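Local coordinates for probable porin (Pseudomonas aeruginosa, PDB 2Y0H), which probably acts as an outer-membrane porin of the OprD family, a beta-barrel channel for the passage of small solutes, at residues A[320-325]-A[344-349]; A[364-369]-A[378-383]. One frame throughout, in Å; residues are numbered along the deposited sequence.

Interaction 1: residues A[320-325]-A[344-349]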
loop_
_atom_site.group_PDB
_atom_site.type_symbol
_atom_site.label_atom_id
_atom_site.label_comp_id
_atom_site.label_asym_id
_atom_site.label_seq_id
_atom_site.Cartn_x
_atom_site.Cartn_y
_atom_site.Cartn_z
ATOM N N LEU A 320 -7.701 -2.213 -18.690
ATOM C CA LEU A 320 -8.526 -3.194 -18.005
ATOM C C LEU A 320 -7.673 -4.028 -17.046
ATOM O O LEU A 320 -6.603 -4.512 -17.427
ATOM C CB LEU A 320 -9.176 -4.119 -19.031
ATOM C CG LEU A 320 -9.862 -5.362 -18.464
ATOM C CD1 LEU A 320 -11.089 -4.958 -17.669
ATOM C CD2 LEU A 320 -10.231 -6.344 -19.580
ATOM N N MET A 321 -8.128 -4.182 -15.804
ATOM C CA MET A 321 -7.521 -5.161 -14.893
ATOM C C MET A 321 -8.617 -6.018 -14.280
ATOM O O MET A 321 -9.597 -5.495 -13.761
ATOM C CB MET A 321 -6.700 -4.485 -13.791
ATOM C CG MET A 321 -5.865 -5.454 -12.906
ATOM S SD MET A 321 -6.795 -6.439 -11.698
ATOM C CE MET A 321 -7.260 -5.204 -10.473
ATOM N N THR A 322 -8.478 -7.335 -14.373
ATOM C CA THR A 322 -9.398 -8.219 -13.674
ATOM C C THR A 322 -8.604 -9.329 -12.988
ATOM O O THR A 322 -7.665 -9.889 -13.556
ATOM C CB THR A 322 -10.495 -8.786 -14.601
ATOM O OG1 THR A 322 -11.491 -9.451 -13.808
ATOM C CG2 THR A 322 -9.899 -9.745 -15.634
ATOM N N ARG A 323 -8.950 -9.606 -11.742
ATOM C CA ARG A 323 -8.207 -10.577 -10.974
ATOM C C ARG A 323 -9.155 -11.320 -10.050
ATOM O O ARG A 323 -10.217 -10.814 -9.691
ATOM C CB ARG A 323 -7.081 -9.892 -10.181
ATOM C CG ARG A 323 -7.575 -8.823 -9.207
ATOM C CD ARG A 323 -6.417 -8.078 -8.522
ATOM N NE ARG A 323 -6.909 -6.993 -7.678
ATOM C CZ ARG A 323 -6.155 -6.014 -7.192
ATOM N NH1 ARG A 323 -4.858 -5.966 -7.464
ATOM N NH2 ARG A 323 -6.706 -5.076 -6.442
ATOM N N TYR A 324 -8.762 -12.530 -9.680
ATOM C CA TYR A 324 -9.575 -13.384 -8.845
ATOM C C TYR A 324 -8.642 -14.072 -7.863
ATOM O O TYR A 324 -7.577 -14.562 -8.239
ATOM C CB TYR A 324 -10.319 -14.412 -9.709
ATOM C CG TYR A 324 -11.031 -15.496 -8.926
ATOM C CD1 TYR A 324 -12.344 -15.332 -8.505
ATOM C CD2 TYR A 324 -10.387 -16.683 -8.610
ATOM C CE1 TYR A 324 -12.999 -16.326 -7.794
ATOM C CE2 TYR A 324 -11.032 -17.679 -7.901
ATOM C CZ TYR A 324 -12.339 -17.494 -7.498
ATOM O OH TYR A 324 -12.976 -18.485 -6.785
ATOM N N VAL A 325 -9.034 -14.084 -6.597
ATOM C CA VAL A 325 -8.251 -14.736 -5.561
ATOM C C VAL A 325 -9.172 -15.635 -4.769
ATOM O O VAL A 325 -10.285 -15.246 -4.419
ATOM C CB VAL A 325 -7.633 -13.716 -4.597
ATOM C CG1 VAL A 325 -6.993 -14.441 -3.403
ATOM C CG2 VAL A 325 -6.616 -12.844 -5.325
ATOM N N ARG A 344 -13.312 -11.258 -6.548
ATOM C CA ARG A 344 -12.967 -10.818 -7.881
ATOM C C ARG A 344 -12.964 -9.292 -7.911
ATOM O O ARG A 344 -13.814 -8.659 -7.299
ATOM C CB ARG A 344 -13.951 -11.378 -8.908
ATOM C CG ARG A 344 -13.843 -10.735 -10.284
ATOM C CD ARG A 344 -13.634 -11.789 -11.352
ATOM N NE ARG A 344 -14.425 -12.984 -11.066
ATOM C CZ ARG A 344 -14.445 -14.064 -11.839
ATOM N NH1 ARG A 344 -13.719 -14.084 -12.953
ATOM N NH2 ARG A 344 -15.190 -15.113 -11.502
ATOM N N ASN A 345 -11.981 -8.723 -8.604
ATOM C CA ASN A 345 -11.865 -7.282 -8.797
ATOM C C ASN A 345 -11.763 -7.023 -10.282
ATOM O O ASN A 345 -10.934 -7.631 -10.960
ATOM C CB ASN A 345 -10.589 -6.729 -8.150
ATOM C CG ASN A 345 -10.634 -6.724 -6.637
ATOM O OD1 ASN A 345 -9.600 -6.570 -5.980
ATOM N ND2 ASN A 345 -11.820 -6.883 -6.075
ATOM N N THR A 346 -12.607 -6.142 -10.798
ATOM C CA THR A 346 -12.476 -5.707 -12.172
ATOM C C THR A 346 -12.386 -4.195 -12.170
ATOM O O THR A 346 -13.275 -3.509 -11.667
ATOM C CB THR A 346 -13.654 -6.167 -13.041
ATOM O OG1 THR A 346 -13.692 -7.597 -13.073
ATOM C CG2 THR A 346 -13.506 -5.639 -14.455
ATOM N N ASP A 347 -11.285 -3.683 -12.698
ATOM C CA ASP A 347 -11.057 -2.249 -12.749
ATOM C C ASP A 347 -10.967 -1.808 -14.194
ATOM O O ASP A 347 -10.279 -2.430 -15.000
ATOM C CB ASP A 347 -9.767 -1.875 -12.017
ATOM C CG ASP A 347 -9.866 -2.102 -10.535
ATOM O OD1 ASP A 347 -11.010 -2.207 -10.054
ATOM O OD2 ASP A 347 -8.821 -2.167 -9.850
ATOM N N LEU A 348 -11.685 -0.746 -14.525
ATOM C CA LEU A 348 -11.483 -0.084 -15.790
ATOM C C LEU A 348 -10.997 1.306 -15.453
ATOM O O LEU A 348 -11.642 2.042 -14.709
ATOM C CB LEU A 348 -12.777 -0.041 -16.597
ATOM C CG LEU A 348 -12.654 0.436 -18.045
ATOM C CD1 LEU A 348 -11.727 -0.467 -18.866
ATOM C CD2 LEU A 348 -14.032 0.537 -18.685
ATOM N N SER A 349 -9.837 1.661 -15.969
ATOM C CA SER A 349 -9.273 2.950 -15.659
ATOM C C SER A 349 -9.006 3.713 -16.954
ATOM O O SER A 349 -8.613 3.126 -17.965
ATOM C CB SER A 349 -8.002 2.787 -14.822
ATOM O OG SER A 349 -6.850 2.767 -15.634
#
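L320 faces L348 as a non-hydrogen-bonded pair in an antiparallel hairpin of the closed 18-stranded porin barrel; the axes of 320-325 and 344-349 come within 4.6 Å. L320 CD1 reaches back over the strand to T346 CG2, 4.1 Å away, and L348 CD1 approaches L320 CB. At M321 the backbone locks with D347 in both directions: M321 N donates to D347 O, and D347 N returns a nearly straight bond to M321 O at 2.7 Å. Bends at chi2 and chi3 fold the M321 side chain so that its CE comes alongside D347 OD2 (3.5 Å) and also rests against one face of the R323 guanidinium. The same D347 oxygen is partnered by R365 on the next strand. T322 and T346 stand side by side on the opposite face of the sheet from M321, and their OG1 atoms share a hydrogen bond of 3.0 Å. R323 pairs with N345 through two backbone bonds, while its side chain lies on the inner face, against M289 of a loop. There N345 OD1, which also accepts from A290 N, is gripped by R323 side-on: NE at 3.2 Å, in the amide plane on a lone pair, and NH2 at 3.3 Å, tilted from that plane. Y324 meets R344 on the T322 face, the face that also carries L348, beside which a detergent is bound, consistent with a surface turned to the membrane. Y324 CD1 lies over one face of the R344 guanidinium, 4.0 Å from R344 NE, with ring and guanidinium planes 58° apart.

Interaction 2: residues A[364-369]-A[378-383]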
loop_
_atom_site.group_PDB
_atom_site.type_symbol
_atom_site.label_atom_id
_atom_site.label_comp_id
_atom_site.label_asym_id
_atom_site.label_seq_id
_atom_site.Cartn_x
_atom_site.Cartn_y
_atom_site.Cartn_z
ATOM N N TRP A 364 -13.274 2.951 -12.584
ATOM C CA TRP A 364 -14.433 2.185 -12.151
ATOM C C TRP A 364 -13.951 0.839 -11.634
ATOM O O TRP A 364 -13.241 0.128 -12.341
ATOM C CB TRP A 364 -15.429 1.969 -13.293
ATOM C CG TRP A 364 -16.491 0.949 -12.947
ATOM C CD1 TRP A 364 -17.508 1.098 -12.042
ATOM C CD2 TRP A 364 -16.630 -0.382 -13.487
ATOM N NE1 TRP A 364 -18.268 -0.051 -11.987
ATOM C CE2 TRP A 364 -17.752 -0.972 -12.863
ATOM C CE3 TRP A 364 -15.915 -1.126 -14.436
ATOM C CZ2 TRP A 364 -18.180 -2.270 -13.162
ATOM C CZ3 TRP A 364 -16.338 -2.420 -14.730
ATOM C CH2 TRP A 364 -17.458 -2.977 -14.092
ATOM N N ARG A 365 -14.336 0.505 -10.403
ATOM C CA ARG A 365 -13.941 -0.750 -9.774
ATOM C C ARG A 365 -15.172 -1.557 -9.394
ATOM O O ARG A 365 -16.058 -1.052 -8.701
ATOM C CB ARG A 365 -13.141 -0.498 -8.494
ATOM C CG ARG A 365 -12.096 0.602 -8.563
ATOM C CD ARG A 365 -11.090 0.469 -7.415
ATOM N NE ARG A 365 -10.293 -0.752 -7.533
ATOM C CZ ARG A 365 -9.360 -1.131 -6.666
ATOM N NH1 ARG A 365 -9.100 -0.395 -5.595
ATOM N NH2 ARG A 365 -8.691 -2.254 -6.870
ATOM N N ASN A 366 -15.215 -2.813 -9.831
ATOM C CA ASN A 366 -16.258 -3.735 -9.413
ATOM C C ASN A 366 -15.675 -4.759 -8.459
ATOM O O ASN A 366 -14.664 -5.407 -8.757
ATOM C CB ASN A 366 -16.911 -4.421 -10.622
ATOM C CG ASN A 366 -18.096 -5.310 -10.231
ATOM O OD1 ASN A 366 -18.645 -5.200 -9.132
ATOM N ND2 ASN A 366 -18.496 -6.194 -11.144
ATOM N N ILE A 367 -16.310 -4.904 -7.305
ATOM C CA ILE A 367 -15.823 -5.815 -6.281
ATOM C C ILE A 367 -16.857 -6.884 -5.937
ATOM O O ILE A 367 -17.974 -6.578 -5.538
ATOM C CB ILE A 367 -15.436 -5.051 -5.011
ATOM C CG1 ILE A 367 -14.342 -4.040 -5.330
ATOM C CG2 ILE A 367 -14.963 -5.997 -3.930
ATOM C CD1 ILE A 367 -13.913 -3.229 -4.152
ATOM N N THR A 368 -16.483 -8.144 -6.096
ATOM C CA THR A 368 -17.368 -9.230 -5.695
ATOM C C THR A 368 -16.619 -10.138 -4.733
ATOM O O THR A 368 -15.501 -10.575 -5.024
ATOM C CB THR A 368 -17.891 -10.041 -6.903
ATOM O OG1 THR A 368 -18.461 -9.152 -7.869
ATOM C CG2 THR A 368 -18.960 -11.030 -6.456
ATOM N N TYR A 369 -17.234 -10.397 -3.582
ATOM C CA TYR A 369 -16.603 -11.160 -2.512
ATOM C C TYR A 369 -17.601 -12.083 -1.833
ATOM O O TYR A 369 -18.709 -11.668 -1.512
ATOM C CB TYR A 369 -16.019 -10.213 -1.459
ATOM C CG TYR A 369 -15.600 -10.910 -0.188
ATOM C CD1 TYR A 369 -14.371 -11.552 -0.104
ATOM C CD2 TYR A 369 -16.432 -10.931 0.931
ATOM C CE1 TYR A 369 -13.970 -12.196 1.057
ATOM C CE2 TYR A 369 -16.045 -11.570 2.104
ATOM C CZ TYR A 369 -14.811 -12.199 2.159
ATOM O OH TYR A 369 -14.415 -12.847 3.303
ATOM N N ASP A 378 -20.896 -7.041 -2.472
ATOM C CA ASP A 378 -20.846 -6.526 -3.824
ATOM C C ASP A 378 -20.692 -5.040 -3.679
ATOM O O ASP A 378 -21.312 -4.429 -2.814
ATOM C CB ASP A 378 -22.121 -6.842 -4.586
ATOM C CG ASP A 378 -22.285 -8.313 -4.839
ATOM O OD1 ASP A 378 -21.712 -8.811 -5.822
ATOM O OD2 ASP A 378 -22.972 -8.973 -4.041
ATOM N N GLU A 379 -19.846 -4.464 -4.516
ATOM C CA GLU A 379 -19.511 -3.069 -4.382
ATOM C C GLU A 379 -19.014 -2.519 -5.702
ATOM O O GLU A 379 -18.287 -3.189 -6.450
ATOM C CB GLU A 379 -18.456 -2.862 -3.288
ATOM C CG GLU A 379 -17.868 -1.460 -3.285
ATOM C CD GLU A 379 -17.070 -1.152 -2.037
ATOM O OE1 GLU A 379 -17.099 -1.958 -1.080
ATOM O OE2 GLU A 379 -16.415 -0.088 -2.016
ATOM N N ASN A 380 -19.436 -1.297 -5.988
ATOM C CA ASN A 380 -18.903 -0.564 -7.106
ATOM C C ASN A 380 -18.338 0.745 -6.600
ATOM O O ASN A 380 -18.918 1.384 -5.726
ATOM C CB ASN A 380 -19.983 -0.351 -8.162
ATOM C CG ASN A 380 -20.396 -1.655 -8.828
ATOM O OD1 ASN A 380 -19.832 -2.049 -9.850
ATOM N ND2 ASN A 380 -21.356 -2.347 -8.231
ATOM N N ARG A 381 -17.180 1.127 -7.117
ATOM C CA ARG A 381 -16.613 2.414 -6.769
ATOM C C ARG A 381 -16.370 3.182 -8.039
ATOM O O ARG A 381 -16.098 2.594 -9.083
ATOM C CB ARG A 381 -15.283 2.254 -6.041
ATOM C CG ARG A 381 -15.325 1.344 -4.846
ATOM C CD ARG A 381 -13.985 1.335 -4.125
ATOM N NE ARG A 381 -14.024 0.398 -3.017
ATOM C CZ ARG A 381 -12.954 -0.071 -2.395
ATOM N NH1 ARG A 381 -11.739 0.315 -2.773
ATOM N NH2 ARG A 381 -13.101 -0.932 -1.394
ATOM N N PHE A 382 -16.466 4.499 -7.948
ATOM C CA PHE A 382 -16.019 5.346 -9.032
ATOM C C PHE A 382 -15.178 6.450 -8.431
ATOM O O PHE A 382 -15.627 7.179 -7.534
ATOM C CB PHE A 382 -17.192 5.905 -9.842
ATOM C CG PHE A 382 -16.763 6.637 -11.073
ATOM C CD1 PHE A 382 -16.352 5.938 -12.196
ATOM C CD2 PHE A 382 -16.755 8.024 -11.108
ATOM C CE1 PHE A 382 -15.947 6.610 -13.334
ATOM C CE2 PHE A 382 -16.360 8.702 -12.246
ATOM C CZ PHE A 382 -15.951 7.994 -13.357
ATOM N N ILE A 383 -13.940 6.540 -8.902
ATOM C CA ILE A 383 -12.959 7.449 -8.342
ATOM C C ILE A 383 -12.420 8.343 -9.440
ATOM O O ILE A 383 -12.056 7.858 -10.514
ATOM C CB ILE A 383 -11.780 6.679 -7.715
ATOM C CG1 ILE A 383 -12.273 5.728 -6.626
ATOM C CG2 ILE A 383 -10.738 7.627 -7.158
ATOM C CD1 ILE A 383 -12.259 4.277 -7.053
HETATM O O HOH W 1 -10.130 2.071 -4.255
HETATM O O HOH W 2 -20.647 -6.972 -7.668
#
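N380 OD1 lies at the edge of the W364 indole, near its plane, with ring and amide planes 13° apart, and W364 NE1 gives N380 OD1 a weak hydrogen bond of 3.3 Å, bent to 134°. On the other side of the sheet, I367 CD1 lies over one face of the R381 guanidinium, 3.7 Å from its NH2. Two partners lie at the edge of that guanidinium. One is E379, whose OE2 receives R381 NE in a short salt bridge (2.6 Å), approached from above the carboxylate plane. The other is a water that accepts from R381 NH1 and from R365 NH1, so it sits between two guanidinium groups set almost at right angles (89°). R381 is extended from CG to NE, which carries its head past I367 to this water, whereas R365 bends at chi3 and hands NH2 to D347. Beneath the side chains R365 pairs with R381, and I367 with E379, each through two backbone bonds; that from I367 N to E379 O measures 2.8 Å. A second water joins D378 OD1 to T368 OG1, while D378 OD2 is engaged by R22 and R370. This last hairpin of the antiparallel barrel has no helices around it: strand 339-351 flanks segment 364-369, and beyond 378-383 strand 7-22 closes the barrel, with F15 touching both R381 and I383.

Overall arrangement
Interactions 1 and 2 are successive hairpins of one barrel wall, their centres about 9 Å apart, joined where strand 339-351 runs beside strand 361-371. Two probable backbone hydrogen bonds make that seam, R344 N to T368 O and T346 O to N366 N, both 2.8 Å. Inside the barrel the contacts share a charged cluster: D347 OD2 of interaction 1 forms a salt bridge of 3.0 Å with R365 NH2 of interaction 2, and R323 NH2 approaches the same R365 nitrogen. With R381 these arginines form a basic strip consistent with the arginine-lined channels of OprD relatives. Outside, bound detergent lies about 4 Å from the L348 side chain and about 7 Å from that of F382, which places both on the outer surface.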